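Local coordinates for heterokaryon incompatibility protein s (Podospora anserina, PDB 2WVQ), which is represented here by its globular N-terminal domain, forms a prion and triggers a lethal incompatibility reaction with het-S from incompatible cells, at residues S57-A62 / D172-A177. The protein carries 2 engineered substitutions. Residues are numbered along the deposited sequence; the frame is centred on the assembly and turned at random.
Sequences SRWGEA and DELEKA
Trp59 and Glu175 bring the two backbones closest, 6.9 Å between their CA atoms, where the last turns of helices 42-62 and 157-176 pack side by side and run in the same general direction. Both belong to the globular, mostly helical HeLo domain, and the contact joins two of its helices near their C-terminal ends. Trp59 dominates it. With CG anti to the backbone N (chi1 179°), the indole is carried across to the second helix and lays one face against Leu174. The leucine CG sits almost over the middle of the six-membered ring, 3.8 Å from its centroid, in a CH-pi contact; its nearest ring atom is Trp59 CE2, 3.6 Å from Leu174 CG. The leucine side chain runs roughly perpendicular to that of the tryptophan. Leu174 CB continues the cover toward the pyrrole part, lying 3.7 Å from Trp59 NE1, while Leu174 CD1 lies 4.1 Å from Trp59 CZ2. Ala84 of helix 79-108 touches both Trp59 and Leu174, and Phe22 meets the indole with its ring plane inclined to it, making this a buried apolar junction. Glu175 borders the five-membered ring with its aliphatic stem, CG lying 4.0 Å from Trp59 CD1. Beyond CG its chain is extended, and the carboxylate pairs with Arg55, one turn before Trp59; Asp172 also forms a salt bridge with Arg55, so two acids of helix 157-176 grip one arginine of helix 42-62. On another side of the same helix, Glu173 forms a salt bridge with Arg104 of the second subunit. The indole N-H finds an acceptor in the backbone of the second helix: Trp59 NE1 donates to Leu174 O over 3.1 Å, a weak bond bent to 128° at the hydrogen.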
# COMPACT_ATOMS: atom_id res chain seq x y z
N SER A 57 13.84 0.13 13.90
CA SER A 57 14.82 0.87 14.68
C SER A 57 16.20 0.17 14.82
O SER A 57 17.21 0.87 14.84
CB SER A 57 14.26 1.36 16.00
OG SER A 57 14.45 0.44 17.03
N ARG A 58 16.24 -1.17 14.90
CA ARG A 58 17.48 -1.92 14.89
C ARG A 58 18.34 -1.56 13.70
O ARG A 58 19.55 -1.43 13.85
CB ARG A 58 17.31 -3.43 15.00
CG ARG A 58 18.62 -4.23 15.44
CD ARG A 58 18.37 -5.73 15.40
NE ARG A 58 17.18 -6.06 16.19
CZ ARG A 58 16.08 -6.70 15.76
NH1 ARG A 58 15.98 -7.16 14.53
NH2 ARG A 58 15.07 -6.91 16.61
N TRP A 59 17.71 -1.42 12.52
CA TRP A 59 18.39 -1.02 11.32
C TRP A 59 19.07 0.34 11.43
O TRP A 59 20.23 0.49 11.00
CB TRP A 59 17.46 -1.02 10.09
CG TRP A 59 18.20 -0.58 8.87
CD1 TRP A 59 18.94 -1.36 8.05
CD2 TRP A 59 18.26 0.75 8.34
NE1 TRP A 59 19.49 -0.60 7.05
CE2 TRP A 59 19.09 0.70 7.21
CE3 TRP A 59 17.71 1.98 8.73
CZ2 TRP A 59 19.35 1.83 6.42
CZ3 TRP A 59 17.96 3.10 7.94
CH2 TRP A 59 18.80 3.02 6.81
N GLY A 60 18.36 1.33 11.96
CA GLY A 60 18.96 2.65 12.13
C GLY A 60 20.15 2.61 13.05
O GLY A 60 21.15 3.32 12.82
N GLU A 61 20.08 1.76 14.08
CA GLU A 61 21.22 1.59 15.01
C GLU A 61 22.40 0.90 14.34
O GLU A 61 23.57 1.28 14.59
CB GLU A 61 20.77 0.78 16.25
CG GLU A 61 21.82 0.61 17.36
CD GLU A 61 22.09 1.89 18.16
OE1 GLU A 61 21.45 2.93 17.89
OE2 GLU A 61 22.94 1.86 19.07
N ALA A 62 22.11 -0.12 13.53
CA ALA A 62 23.12 -0.93 12.85
C ALA A 62 23.98 -0.10 11.87
O ALA A 62 25.21 -0.27 11.75
CB ALA A 62 22.45 -2.05 12.10
N ASP A 172 13.75 -5.69 5.08
CA ASP A 172 14.53 -6.64 4.26
C ASP A 172 15.35 -5.90 3.21
O ASP A 172 16.55 -6.15 3.06
CB ASP A 172 13.65 -7.67 3.52
CG ASP A 172 13.00 -8.70 4.44
OD1 ASP A 172 12.10 -9.44 3.97
OD2 ASP A 172 13.37 -8.76 5.64
N GLU A 173 14.69 -5.00 2.47
CA GLU A 173 15.33 -4.17 1.44
C GLU A 173 16.45 -3.27 2.01
O GLU A 173 17.54 -3.18 1.43
CB GLU A 173 14.28 -3.31 0.73
CG GLU A 173 13.72 -3.88 -0.57
CD GLU A 173 12.94 -2.84 -1.38
OE1 GLU A 173 13.42 -2.41 -2.46
OE2 GLU A 173 11.82 -2.46 -0.95
N LEU A 174 16.17 -2.64 3.15
CA LEU A 174 17.11 -1.77 3.90
C LEU A 174 18.34 -2.51 4.38
O LEU A 174 19.47 -2.00 4.28
CB LEU A 174 16.41 -1.17 5.11
CG LEU A 174 16.01 0.29 5.31
CD1 LEU A 174 16.03 1.14 4.05
CD2 LEU A 174 14.70 0.42 6.07
N GLU A 175 18.12 -3.70 4.94
CA GLU A 175 19.21 -4.56 5.41
C GLU A 175 20.06 -5.11 4.25
O GLU A 175 21.24 -5.37 4.43
CB GLU A 175 18.67 -5.69 6.29
CG GLU A 175 18.22 -5.27 7.70
CD GLU A 175 17.45 -6.38 8.42
OE1 GLU A 175 16.76 -6.11 9.43
OE2 GLU A 175 17.53 -7.53 7.97
N LYS A 176 19.45 -5.30 3.08
CA LYS A 176 20.15 -5.77 1.87
C LYS A 176 21.15 -4.72 1.34
O LYS A 176 22.18 -5.07 0.78
CB LYS A 176 19.13 -6.15 0.77
CG LYS A 176 19.49 -7.34 -0.13
CD LYS A 176 20.37 -6.92 -1.34
CE LYS A 176 21.02 -8.10 -2.04
NZ LYS A 176 20.02 -9.04 -2.66
N ALA A 177 20.82 -3.43 1.50
CA ALA A 177 21.63 -2.36 0.91
C ALA A 177 22.87 -1.97 1.74
O ALA A 177 23.68 -1.15 1.31
CB ALA A 177 20.76 -1.14 0.62